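Local structure of aldehyde dehydrogenase (Burkholderia vietnamiensis, 5KF0) at residues Lys63-Leu68 against Gly179-Leu184; Ala173-Ala178 against Glu472-Pro477; Leu300-Leu305 against Glu396-Phe401; Ala263-Ala268 against Asp403-Val408. The protein probably oxidises aldehydes to carboxylic acids with a nicotinamide dinucleotide as hydride acceptor, and binds NADPH in this crystal as a subunit of a four-chain assembly. One frame throughout, in Å; residues are numbered along the deposited sequence.

Interaction 1: residues Lys63-Leu68 against Gly179-Leu184; sequences KPMREL and GCPFVL
Met65 folds its side chain over the backbone of Gly179 and against the ring of Pro181, an example of a thioether from one helix packing the end of another. Its CB lies 3.3 Å from Gly179 O, while CE curls back to 3.9 Å from Gly179 C. The chain is bent at both chi2 (-62°) and chi3 (-67°), and this double bend turns the methyl back onto the glycine. Nearer the backbone, Met65 CG meets Pro181 CG at 4.0 Å, the two side chains sliding past each other in opposite directions. Gly179 is the C-prime residue of a Schellman motif that ends helix 164-178; with phi at +90°, it adopts the left-handed conformation of that motif. Its lack of a side chain is consistent with the close approach of helix 62-67, Met65 CA and Gly179 CA being 5.2 Å apart. In one of its two conformers Arg66 forms a salt bridge with Glu433 of the second subunit. Helix 62-67 is thus set against the turn that leads from helix 164-178 into strand 182-185, which runs between strands 155-158 and 211-213 in a mixed sheet.

Interaction 2: residues Ala173-Ala178 against Glu472-Pro477; sequences APALAA and EDMTEP
Met474 reaches across to the last turns of helix 164-178 with its sulfur, and the contact is carried by apolar and sulfur packing. Met474 SD lies 3.5 Å from Ala175 N and 3.9 Å from Ala175 CB, and on its Pro174 side it stands 4.0 Å from Pro174 CB. The thioether therefore rests on the peptide link between Pro174 and Ala175 as much as on their side chains. An extended chain beyond CG (chi2 176°, chi3 -169°) carries the sulfur this far from its own backbone. One turn later in the helix, Ala178 presents its methyl to two neighbours: Ala178 CB is 4.2 Å from Met474 CB and 3.9 Å from Thr475 CG2. The small side chains of Ala175 and Ala178 are consistent with the close approach of the backbones, with Ala175 CA and Met474 CA 6.6 Å apart.

Met474 and Thr475 lie at the junction where helix 467-473 ends and strand 475-483 begins. That strand belongs to a three-stranded antiparallel sheet with 143-151 and 129-133, in keeping with the oligomerisation arm of the aldehyde dehydrogenase fold, so the contact joins the base of this arm to a helix beside the six-stranded sheet.

Polar interactions lie around the apolar patch. Thr475 turns its methyl to Ala178 while its OG1 is hydrogen-bonded to Ile471 O and to Arg149 NE. Farther along the strand, Glu476 makes a salt bridge with Arg464 of the second subunit, and Pro477 O accepts a hydrogen bond from the same arginine.

Interaction 3: residues Leu300-Leu305 against Glu396-Phe401; sequences LVHASL and EKFDRF
Two neighbouring parallel strands of the eight-stranded mixed sheet, 298-302 and 392-398, meet here at their C-terminal ends, with Leu300, Val301 and His302 paired to Glu396, Lys397 and Phe398. The backbone bonds alternate: Val301 N gives to Glu396 O at 2.9 Å and Val301 O accepts from Phe398 N. Phe398 O then accepts from Ala303 N at 2.9 Å. CA-H...O contacts accompany the ladder.

In this register His302 and Phe398 lie beside each other on one face of the sheet. Phe398 CG sits between its own backbone N and carbonyl carbon (chi1 71°), which swings the ring across the neighbouring strand, so that His302 CA lies over one face, 4.0 Å from the ring centroid. The imidazole meets the same ring in an offset edge-to-face arrangement, planes at 85°, with His302 CD2 3.8 Å from Phe398 CE1. Its two nitrogens have different partners: NE2 gives a weak, bent hydrogen bond to Asp399 O, whereas ND1 accepts from Ser304 N and is hydrogen-bonded to Ser304 OG. Although Ser304 N lies well out of the ring plane, together these bonds would tend to restrict the ring.

On the same face, Leu300 and Glu396 run alongside each other, Leu300 CG lying 3.5 Å from Glu396 OE2. That carboxylate is held by Tyr384 and by a salt bridge to Arg407. Past the strand end, Ala303 CB packs at 3.6 Å from Lys397 CG; Val301, sharing a face with Lys397, rests on helix 306-319. Helix 401-409 packs against Leu300 and Phe398, while strand 263-266 flanks strand 298-302 across from 392-398.

Interaction 4: residues Ala263-Ala268 against Asp403-Val408; sequences AAIVDA and DALARV
Ala263, at the start of strand 263-266, places its methyl against Val408, with Ala263 CB 3.7 Å from Val408 CG2. The next residue turns its side chain from the helix, following the alternation of a strand, and Ile265 brings the second contact. Its CG1 lies anti to the carbonyl carbon (chi1 -67°) and the chain is extended from there, chi2 being 170°, which drives CD1 into a pocket formed by three helix residues. Ile265 CD1 lies among Ala404 CB, Leu405 CD2 and Val408 CG2, nearest to the last at 3.7 Å. Its approach to Leu405 is at about a right angle. Val408 CG2 thus serves both strand residues, wedged between the methyl of Ala263 and the tip of Ile265. Farther on, Asp267 faces other partners, its OD1 being hydrogen-bonded to Thr421 and His426.

Strand and helix run almost antiparallel, at 173°, with axes 9.4 Å apart, as in the alpha/beta layering of this domain. Along the helix, Arg407 NH1 is bound to Asp403 OD1 by a salt bridge at the edge of the apolar patch. With methyl and methylene groups alone meeting across it, the interface depends on shape and exclusion of water rather than on directional bonds.

From the N terminus, helix 62-67 first meets the turn after helix 164-178, where interaction 1 closes a loop of 110 residues. Interaction 2 opens within that loop, at 173-178, and closes near the C terminus at 472-477, so the two cross; they touch, their centres 10 Å apart, and tie helix 62-67, the six-stranded sheet and the arm together beside the second subunit. Interaction 4 lies within the long loop of interaction 2, running from 263-268 to 403-408, and interaction 3 is nested inside it. These two also touch, in the eight-stranded sheet, on the opposite side of the chain's centre from interaction 1, about 45 Å separating the centres of interactions 1 and 4.

Interaction 1: residues Lys63-Leu68 against Gly179-Leu184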
loop_
_atom_site.group_PDB
_atom_site.type_symbol
_atom_site.label_atom_id
_atom_site.label_comp_id
_atom_site.label_asym_id
_atom_site.label_seq_id
_atom_site.Cartn_x
_atom_site.Cartn_y
_atom_site.Cartn_z
ATOM N N LYS A 63 -27.412 -0.734 -9.709
ATOM C CA LYS A 63 -26.680 -0.107 -10.809
ATOM C C LYS A 63 -26.597 1.408 -10.632
ATOM O O LYS A 63 -25.491 1.963 -10.768
ATOM C CB LYS A 63 -27.298 -0.514 -12.151
ATOM C CG LYS A 63 -26.548 0.017 -13.365
ATOM C CD LYS A 63 -27.003 -0.712 -14.632
ATOM C CE LYS A 63 -27.000 0.201 -15.846
ATOM N NZ LYS A 63 -25.622 0.559 -16.269
ATOM N N PRO A 64 -27.673 2.124 -10.288
ATOM C CA PRO A 64 -27.525 3.572 -10.065
ATOM C C PRO A 64 -26.518 3.925 -8.976
ATOM O O PRO A 64 -25.759 4.894 -9.125
ATOM C CB PRO A 64 -28.949 4.001 -9.685
ATOM C CG PRO A 64 -29.825 3.008 -10.366
ATOM C CD PRO A 64 -29.094 1.712 -10.286
ATOM N N MET A 65 -26.488 3.161 -7.883
ATOM C CA MET A 65 -25.503 3.413 -6.833
ATOM C C MET A 65 -24.092 3.138 -7.327
ATOM O O MET A 65 -23.165 3.898 -7.029
ATOM C CB MET A 65 -25.811 2.556 -5.600
ATOM C CG MET A 65 -26.948 3.085 -4.761
ATOM S SD MET A 65 -26.573 4.727 -4.090
ATOM C CE MET A 65 -25.250 4.356 -2.959
ATOM N N ARG A 66 -23.914 2.051 -8.086
ATOM C CA ARG A 66 -22.601 1.707 -8.621
ATOM C C ARG A 66 -22.084 2.777 -9.579
ATOM O O ARG A 66 -20.869 2.979 -9.695
ATOM C CB ARG A 66 -22.676 0.349 -9.324
ATOM C CG ARG A 66 -21.372 -0.130 -9.930
ATOM C CD ARG A 66 -21.520 -1.502 -10.587
ATOM N NE ARG A 66 -22.079 -1.445 -11.940
ATOM C CZ ARG A 66 -23.213 -2.034 -12.314
ATOM N NH1 ARG A 66 -23.933 -2.726 -11.436
ATOM N NH2 ARG A 66 -23.625 -1.933 -13.571
ATOM N N GLU A 67 -22.977 3.473 -10.262
ATOM C CA GLU A 67 -22.566 4.476 -11.236
ATOM C C GLU A 67 -22.353 5.857 -10.631
ATOM O O GLU A 67 -21.818 6.736 -11.312
ATOM C CB GLU A 67 -23.598 4.550 -12.364
ATOM C CG GLU A 67 -23.616 3.267 -13.184
ATOM C CD GLU A 67 -24.612 3.290 -14.312
ATOM O OE1 GLU A 67 -25.524 4.139 -14.293
ATOM O OE2 GLU A 67 -24.478 2.447 -15.223
ATOM N N LEU A 68 -22.761 6.065 -9.388
ATOM C CA LEU A 68 -22.543 7.336 -8.714
ATOM C C LEU A 68 -21.046 7.605 -8.583
ATOM O O LEU A 68 -20.332 6.792 -7.973
ATOM C CB LEU A 68 -23.204 7.293 -7.341
ATOM C CG LEU A 68 -23.742 8.567 -6.701
ATOM C CD1 LEU A 68 -24.804 9.182 -7.597
ATOM C CD2 LEU A 68 -24.316 8.225 -5.332
ATOM N N GLY A 179 -20.721 2.546 -2.330
ATOM C CA GLY A 179 -21.726 2.493 -3.372
ATOM C C GLY A 179 -22.725 1.364 -3.254
ATOM O O GLY A 179 -23.265 0.925 -4.276
ATOM N N CYS A 180 -23.020 0.888 -2.018
ATOM C CA CYS A 180 -23.959 -0.211 -1.782
ATOM C C CYS A 180 -25.301 0.316 -1.320
ATOM O O CYS A 180 -25.349 1.077 -0.340
ATOM C CB CYS A 180 -23.437 -1.154 -0.703
ATOM S SG CYS A 180 -21.999 -2.102 -1.131
ATOM N N PRO A 181 -26.405 -0.095 -1.943
ATOM C CA PRO A 181 -27.711 0.070 -1.298
ATOM C C PRO A 181 -27.754 -0.767 -0.026
ATOM O O PRO A 181 -27.116 -1.821 0.068
ATOM C CB PRO A 181 -28.700 -0.467 -2.345
ATOM C CG PRO A 181 -27.897 -0.631 -3.627
ATOM C CD PRO A 181 -26.498 -0.910 -3.163
ATOM N N PHE A 182 -28.520 -0.299 0.960
ATOM C CA PHE A 182 -28.580 -1.037 2.217
ATOM C C PHE A 182 -29.958 -0.899 2.847
ATOM O O PHE A 182 -30.684 0.073 2.612
ATOM C CB PHE A 182 -27.506 -0.561 3.212
ATOM C CG PHE A 182 -27.719 0.842 3.707
ATOM C CD1 PHE A 182 -28.525 1.085 4.820
ATOM C CD2 PHE A 182 -27.126 1.922 3.053
ATOM C CE1 PHE A 182 -28.736 2.381 5.281
ATOM C CE2 PHE A 182 -27.326 3.230 3.505
ATOM C CZ PHE A 182 -28.140 3.461 4.615
ATOM N N VAL A 183 -30.281 -1.866 3.701
ATOM C CA VAL A 183 -31.471 -1.834 4.541
ATOM C C VAL A 183 -30.985 -2.010 5.973
ATOM O O VAL A 183 -30.365 -3.029 6.292
ATOM C CB VAL A 183 -32.477 -2.938 4.172
ATOM C CG1 VAL A 183 -33.752 -2.797 5.022
ATOM C CG2 VAL A 183 -32.837 -2.885 2.662
ATOM N N LEU A 184 -31.251 -1.017 6.824
ATOM C CA LEU A 184 -30.796 -1.011 8.211
ATOM C C LEU A 184 -31.971 -1.288 9.139
ATOM O O LEU A 184 -33.013 -0.631 9.040
ATOM C CB LEU A 184 -30.164 0.340 8.575
ATOM C CG LEU A 184 -29.873 0.584 10.070
ATOM C CD1 LEU A 184 -28.791 -0.366 10.591
ATOM C CD2 LEU A 184 -29.476 2.047 10.331
#

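Interaction 2: residues Ala173-Ala178 against Glu472-Pro477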
loop_
_atom_site.group_PDB
_atom_site.type_symbol
_atom_site.label_atom_id
_atom_site.label_comp_id
_atom_site.label_asym_id
_atom_site.label_seq_id
_atom_site.Cartn_x
_atom_site.Cartn_y
_atom_site.Cartn_z
ATOM N N ALA A 173 -22.193 4.591 6.791
ATOM C CA ALA A 173 -21.250 5.500 6.143
ATOM C C ALA A 173 -20.336 4.771 5.164
ATOM O O ALA A 173 -20.162 5.263 4.033
ATOM C CB ALA A 173 -20.457 6.278 7.199
ATOM N N PRO A 174 -19.747 3.622 5.500
ATOM C CA PRO A 174 -18.946 2.900 4.489
ATOM C C PRO A 174 -19.781 2.376 3.340
ATOM O O PRO A 174 -19.288 2.327 2.202
ATOM C CB PRO A 174 -18.305 1.747 5.272
ATOM C CG PRO A 174 -18.675 1.926 6.695
ATOM C CD PRO A 174 -19.691 2.995 6.837
ATOM N N ALA A 175 -21.034 1.988 3.591
ATOM C CA ALA A 175 -21.880 1.538 2.495
ATOM C C ALA A 175 -22.059 2.643 1.467
ATOM O O ALA A 175 -21.984 2.392 0.258
ATOM C CB ALA A 175 -23.239 1.076 3.028
ATOM N N LEU A 176 -22.289 3.878 1.930
ATOM C CA LEU A 176 -22.426 5.002 1.001
ATOM C C LEU A 176 -21.114 5.277 0.275
ATOM O O LEU A 176 -21.106 5.528 -0.942
ATOM C CB LEU A 176 -22.894 6.248 1.758
ATOM C CG LEU A 176 -24.300 6.135 2.359
ATOM C CD1 LEU A 176 -24.523 7.233 3.391
ATOM C CD2 LEU A 176 -25.352 6.219 1.264
ATOM N N ALA A 177 -19.991 5.216 1.005
ATOM C CA ALA A 177 -18.686 5.407 0.381
ATOM C C ALA A 177 -18.430 4.350 -0.681
ATOM O O ALA A 177 -17.865 4.650 -1.745
ATOM C CB ALA A 177 -17.581 5.355 1.441
ATOM N N ALA A 178 -18.829 3.106 -0.405
ATOM C CA ALA A 178 -18.565 1.992 -1.313
ATOM C C ALA A 178 -19.562 1.908 -2.456
ATOM O O ALA A 178 -19.274 1.241 -3.454
ATOM C CB ALA A 178 -18.587 0.664 -0.552
ATOM N N GLU A 472 -13.844 -2.696 2.472
ATOM C CA GLU A 472 -13.344 -3.944 1.900
ATOM C C GLU A 472 -14.412 -5.030 1.922
ATOM O O GLU A 472 -14.598 -5.753 0.934
ATOM C CB GLU A 472 -12.088 -4.411 2.643
ATOM C CG GLU A 472 -11.431 -5.594 1.966
ATOM C CD GLU A 472 -10.245 -6.153 2.713
ATOM O OE1 GLU A 472 -9.966 -5.692 3.842
ATOM O OE2 GLU A 472 -9.592 -7.064 2.160
ATOM N N ASP A 473 -15.138 -5.163 3.041
ATOM C CA ASP A 473 -16.163 -6.199 3.112
ATOM C C ASP A 473 -17.367 -5.880 2.235
ATOM O O ASP A 473 -18.065 -6.799 1.792
ATOM C CB ASP A 473 -16.624 -6.399 4.558
ATOM C CG ASP A 473 -15.626 -7.180 5.381
ATOM O OD1 ASP A 473 -14.873 -7.985 4.799
ATOM O OD2 ASP A 473 -15.592 -6.987 6.607
ATOM N N MET A 474 -17.637 -4.602 1.991
ATOM C CA MET A 474 -18.780 -4.173 1.202
ATOM C C MET A 474 -18.454 -4.053 -0.276
ATOM O O MET A 474 -19.261 -3.509 -1.038
ATOM C CB MET A 474 -19.308 -2.841 1.732
ATOM C CG MET A 474 -19.824 -2.963 3.155
ATOM S SD MET A 474 -20.338 -1.390 3.857
ATOM C CE MET A 474 -20.542 -1.923 5.552
ATOM N N THR A 475 -17.301 -4.562 -0.699
ATOM C CA THR A 475 -16.949 -4.558 -2.109
ATOM C C THR A 475 -16.398 -5.919 -2.501
ATOM O O THR A 475 -15.875 -6.668 -1.666
ATOM C CB THR A 475 -15.904 -3.475 -2.444
ATOM O OG1 THR A 475 -14.768 -3.596 -1.574
ATOM C CG2 THR A 475 -16.494 -2.071 -2.315
ATOM N N GLU A 476 -16.528 -6.227 -3.797
ATOM C CA GLU A 476 -15.860 -7.368 -4.400
ATOM C C GLU A 476 -14.725 -6.871 -5.266
ATOM O O GLU A 476 -14.940 -5.963 -6.073
ATOM C CB GLU A 476 -16.821 -8.190 -5.268
ATOM C CG GLU A 476 -17.765 -9.103 -4.475
ATOM C CD GLU A 476 -17.083 -10.359 -3.980
ATOM O OE1 GLU A 476 -17.756 -11.182 -3.322
ATOM O OE2 GLU A 476 -15.874 -10.530 -4.247
ATOM N N PRO A 477 -13.527 -7.436 -5.174
ATOM C CA PRO A 477 -12.503 -7.097 -6.168
ATOM C C PRO A 477 -12.922 -7.604 -7.540
ATOM O O PRO A 477 -13.477 -8.700 -7.679
ATOM C CB PRO A 477 -11.246 -7.821 -5.669
ATOM C CG PRO A 477 -11.740 -8.889 -4.772
ATOM C CD PRO A 477 -13.066 -8.438 -4.202
#

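Interaction 3: residues Leu300-Leu305 against Glu396-Phe401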
loop_
_atom_site.group_PDB
_atom_site.type_symbol
_atom_site.label_atom_id
_atom_site.label_comp_id
_atom_site.label_asym_id
_atom_site.label_seq_id
_atom_site.Cartn_x
_atom_site.Cartn_y
_atom_site.Cartn_z
ATOM N N LEU A 300 -6.731 -6.997 36.223
ATOM C CA LEU A 300 -5.641 -7.821 36.746
ATOM C C LEU A 300 -4.492 -6.903 37.138
ATOM O O LEU A 300 -3.948 -6.193 36.285
ATOM C CB LEU A 300 -5.190 -8.845 35.700
ATOM C CG LEU A 300 -6.246 -9.866 35.269
ATOM C CD1 LEU A 300 -7.051 -9.368 34.045
ATOM C CD2 LEU A 300 -5.609 -11.204 34.975
ATOM N N VAL A 301 -4.125 -6.913 38.421
ATOM C CA VAL A 301 -3.196 -5.931 38.973
ATOM C C VAL A 301 -1.997 -6.635 39.597
ATOM O O VAL A 301 -2.160 -7.586 40.378
ATOM C CB VAL A 301 -3.897 -5.039 40.006
ATOM C CG1 VAL A 301 -2.944 -4.028 40.562
ATOM C CG2 VAL A 301 -5.121 -4.365 39.367
ATOM N N HIS A 302 -0.794 -6.149 39.281
ATOM C CA HIS A 302 0.405 -6.754 39.850
ATOM C C HIS A 302 0.372 -6.673 41.370
ATOM O O HIS A 302 0.000 -5.650 41.950
ATOM C CB HIS A 302 1.675 -6.076 39.331
ATOM C CG HIS A 302 2.922 -6.839 39.669
ATOM N ND1 HIS A 302 3.684 -6.576 40.786
ATOM C CD2 HIS A 302 3.517 -7.883 39.045
ATOM C CE1 HIS A 302 4.702 -7.418 40.831
ATOM N NE2 HIS A 302 4.625 -8.219 39.783
ATOM N N ALA A 303 0.789 -7.761 42.019
ATOM C CA ALA A 303 0.639 -7.859 43.467
ATOM C C ALA A 303 1.362 -6.738 44.206
ATOM O O ALA A 303 0.929 -6.337 45.292
ATOM C CB ALA A 303 1.134 -9.221 43.937
ATOM N N SER A 304 2.445 -6.201 43.632
ATOM C CA SER A 304 3.210 -5.160 44.319
ATOM C C SER A 304 2.407 -3.877 44.508
ATOM O O SER A 304 2.666 -3.121 45.454
ATOM C CB SER A 304 4.500 -4.862 43.555
ATOM O OG SER A 304 4.214 -4.300 42.281
ATOM N N LEU A 305 1.437 -3.609 43.637
ATOM C CA LEU A 305 0.611 -2.407 43.613
ATOM C C LEU A 305 -0.838 -2.667 43.999
ATOM O O LEU A 305 -1.635 -1.720 44.025
ATOM C CB LEU A 305 0.626 -1.793 42.206
ATOM C CG LEU A 305 1.978 -1.494 41.574
ATOM C CD1 LEU A 305 1.790 -0.864 40.186
ATOM C CD2 LEU A 305 2.750 -0.580 42.494
ATOM N N GLU A 396 -8.567 -8.646 40.413
ATOM C CA GLU A 396 -7.791 -9.830 40.762
ATOM C C GLU A 396 -6.303 -9.503 40.665
ATOM O O GLU A 396 -5.903 -8.468 40.117
ATOM C CB GLU A 396 -8.183 -11.040 39.888
ATOM C CG GLU A 396 -8.180 -10.788 38.373
ATOM C CD GLU A 396 -8.639 -12.000 37.549
ATOM O OE1 GLU A 396 -8.706 -13.127 38.097
ATOM O OE2 GLU A 396 -8.939 -11.825 36.346
ATOM N N LYS A 397 -5.485 -10.400 41.213
ATOM C CA LYS A 397 -4.071 -10.166 41.485
ATOM C C LYS A 397 -3.216 -11.138 40.676
ATOM O O LYS A 397 -3.598 -12.295 40.489
ATOM C CB LYS A 397 -3.804 -10.337 42.995
ATOM C CG LYS A 397 -2.391 -10.024 43.469
ATOM C CD LYS A 397 -2.223 -10.373 44.965
ATOM C CE LYS A 397 -3.073 -9.481 45.844
ATOM N NZ LYS A 397 -2.762 -9.677 47.295
ATOM N N PHE A 398 -2.051 -10.684 40.203
ATOM C CA PHE A 398 -1.096 -11.602 39.580
ATOM C C PHE A 398 0.327 -11.245 39.993
ATOM O O PHE A 398 0.604 -10.127 40.434
ATOM C CB PHE A 398 -1.200 -11.603 38.044
ATOM C CG PHE A 398 -0.681 -10.348 37.390
ATOM C CD1 PHE A 398 0.632 -10.275 36.923
ATOM C CD2 PHE A 398 -1.512 -9.244 37.224
ATOM C CE1 PHE A 398 1.106 -9.110 36.310
ATOM C CE2 PHE A 398 -1.049 -8.083 36.604
ATOM C CZ PHE A 398 0.259 -8.014 36.158
ATOM N N ASP A 399 1.225 -12.229 39.848
ATOM C CA ASP A 399 2.661 -12.096 40.097
ATOM C C ASP A 399 3.479 -12.048 38.818
ATOM O O ASP A 399 4.402 -11.236 38.696
ATOM C CB ASP A 399 3.196 -13.274 40.930
ATOM C CG ASP A 399 2.590 -13.359 42.293
ATOM O OD1 ASP A 399 2.250 -12.305 42.868
ATOM O OD2 ASP A 399 2.473 -14.491 42.799
ATOM N N ARG A 400 3.190 -12.940 37.875
ATOM C CA ARG A 400 3.971 -13.109 36.657
ATOM C C ARG A 400 3.182 -12.564 35.481
ATOM O O ARG A 400 2.017 -12.922 35.304
ATOM C CB ARG A 400 4.288 -14.584 36.398
ATOM C CG ARG A 400 5.201 -15.252 37.400
ATOM C CD ARG A 400 5.528 -16.682 36.949
ATOM N NE ARG A 400 4.357 -17.555 36.995
ATOM C CZ ARG A 400 3.617 -17.890 35.941
ATOM N NH1 ARG A 400 3.919 -17.430 34.731
ATOM N NH2 ARG A 400 2.569 -18.691 36.097
ATOM N N PHE A 401 3.827 -11.737 34.658
ATOM C CA PHE A 401 3.129 -11.137 33.522
ATOM C C PHE A 401 2.498 -12.193 32.613
ATOM O O PHE A 401 1.373 -12.011 32.133
ATOM C CB PHE A 401 4.094 -10.241 32.736
ATOM C CG PHE A 401 3.418 -9.356 31.727
ATOM C CD1 PHE A 401 2.676 -8.254 32.139
ATOM C CD2 PHE A 401 3.527 -9.618 30.367
ATOM C CE1 PHE A 401 2.049 -7.433 31.206
ATOM C CE2 PHE A 401 2.903 -8.802 29.431
ATOM C CZ PHE A 401 2.155 -7.709 29.852
#

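Interaction 4: residues Ala263-Ala268 against Asp403-Val408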
loop_
_atom_site.group_PDB
_atom_site.type_symbol
_atom_site.label_atom_id
_atom_site.label_comp_id
_atom_site.label_asym_id
_atom_site.label_seq_id
_atom_site.Cartn_x
_atom_site.Cartn_y
_atom_site.Cartn_z
ATOM N N ALA A 263 -10.600 -7.375 29.588
ATOM C CA ALA A 263 -9.684 -7.271 30.716
ATOM C C ALA A 263 -8.693 -6.123 30.537
ATOM O O ALA A 263 -8.275 -5.800 29.417
ATOM C CB ALA A 263 -8.892 -8.573 30.905
ATOM N N ALA A 264 -8.282 -5.545 31.669
ATOM C CA ALA A 264 -7.168 -4.602 31.717
ATOM C C ALA A 264 -6.115 -5.130 32.679
ATOM O O ALA A 264 -6.450 -5.549 33.794
ATOM C CB ALA A 264 -7.632 -3.218 32.176
ATOM N N ILE A 265 -4.851 -5.111 32.253
ATOM C CA ILE A 265 -3.716 -5.509 33.086
ATOM C C ILE A 265 -3.004 -4.256 33.571
ATOM O O ILE A 265 -2.726 -3.351 32.772
ATOM C CB ILE A 265 -2.734 -6.395 32.299
ATOM C CG1 ILE A 265 -3.382 -7.735 31.956
ATOM C CG2 ILE A 265 -1.438 -6.601 33.102
ATOM C CD1 ILE A 265 -2.563 -8.559 30.965
ATOM N N VAL A 266 -2.689 -4.207 34.869
ATOM C CA VAL A 266 -1.884 -3.135 35.455
ATOM C C VAL A 266 -0.541 -3.739 35.855
ATOM O O VAL A 266 -0.466 -4.547 36.790
ATOM C CB VAL A 266 -2.575 -2.487 36.661
ATOM C CG1 VAL A 266 -1.700 -1.359 37.223
ATOM C CG2 VAL A 266 -3.974 -1.973 36.267
ATOM N N ASP A 267 0.522 -3.343 35.157
ATOM C CA ASP A 267 1.851 -3.915 35.343
ATOM C C ASP A 267 2.536 -3.333 36.582
ATOM O O ASP A 267 2.095 -2.345 37.178
ATOM C CB ASP A 267 2.702 -3.658 34.089
ATOM C CG ASP A 267 3.810 -4.678 33.887
ATOM O OD1 ASP A 267 4.483 -4.584 32.835
ATOM O OD2 ASP A 267 4.024 -5.563 34.750
ATOM N N ALA A 268 3.657 -3.961 36.943
ATOM C CA ALA A 268 4.387 -3.632 38.162
ATOM C C ALA A 268 5.028 -2.247 38.134
ATOM O O ALA A 268 5.410 -1.744 39.199
ATOM C CB ALA A 268 5.459 -4.701 38.403
ATOM N N ASP A 403 1.283 -15.029 33.415
ATOM C CA ASP A 403 0.059 -15.512 34.047
ATOM C C ASP A 403 -1.095 -14.538 33.818
ATOM O O ASP A 403 -2.233 -14.957 33.589
ATOM C CB ASP A 403 0.300 -15.726 35.541
ATOM C CG ASP A 403 -0.927 -16.249 36.270
ATOM O OD1 ASP A 403 -1.303 -15.643 37.295
ATOM O OD2 ASP A 403 -1.503 -17.271 35.844
ATOM N N ALA A 404 -0.823 -13.232 33.905
ATOM C CA ALA A 404 -1.848 -12.246 33.580
ATOM C C ALA A 404 -2.341 -12.425 32.153
ATOM O O ALA A 404 -3.552 -12.390 31.895
ATOM C CB ALA A 404 -1.302 -10.830 33.783
ATOM N N LEU A 405 -1.418 -12.639 31.209
ATOM C CA LEU A 405 -1.828 -12.817 29.817
ATOM C C LEU A 405 -2.694 -14.061 29.662
ATOM O O LEU A 405 -3.736 -14.025 28.990
ATOM C CB LEU A 405 -0.600 -12.908 28.900
ATOM C CG LEU A 405 0.330 -11.691 28.868
ATOM C CD1 LEU A 405 1.502 -11.945 27.918
ATOM C CD2 LEU A 405 -0.413 -10.427 28.469
ATOM N N ALA A 406 -2.283 -15.167 30.284
ATOM C CA ALA A 406 -3.064 -16.397 30.206
ATOM C C ALA A 406 -4.458 -16.197 30.782
ATOM O O ALA A 406 -5.436 -16.755 30.271
ATOM C CB ALA A 406 -2.338 -17.524 30.936
ATOM N N ARG A 407 -4.576 -15.401 31.843
ATOM C CA ARG A 407 -5.886 -15.216 32.450
ATOM C C ARG A 407 -6.766 -14.286 31.618
ATOM O O ARG A 407 -7.981 -14.493 31.554
ATOM C CB ARG A 407 -5.707 -14.729 33.887
ATOM C CG ARG A 407 -5.230 -15.887 34.770
ATOM C CD ARG A 407 -4.492 -15.454 36.035
ATOM N NE ARG A 407 -5.396 -14.867 37.014
ATOM C CZ ARG A 407 -4.994 -14.261 38.129
ATOM N NH1 ARG A 407 -3.698 -14.154 38.405
ATOM N NH2 ARG A 407 -5.889 -13.750 38.962
ATOM N N VAL A 408 -6.184 -13.295 30.944
ATOM C CA VAL A 408 -6.963 -12.528 29.972
ATOM C C VAL A 408 -7.534 -13.465 28.909
ATOM O O VAL A 408 -8.710 -13.377 28.533
ATOM C CB VAL A 408 -6.102 -11.421 29.334
ATOM C CG1 VAL A 408 -6.863 -10.765 28.160
ATOM C CG2 VAL A 408 -5.698 -10.371 30.378
#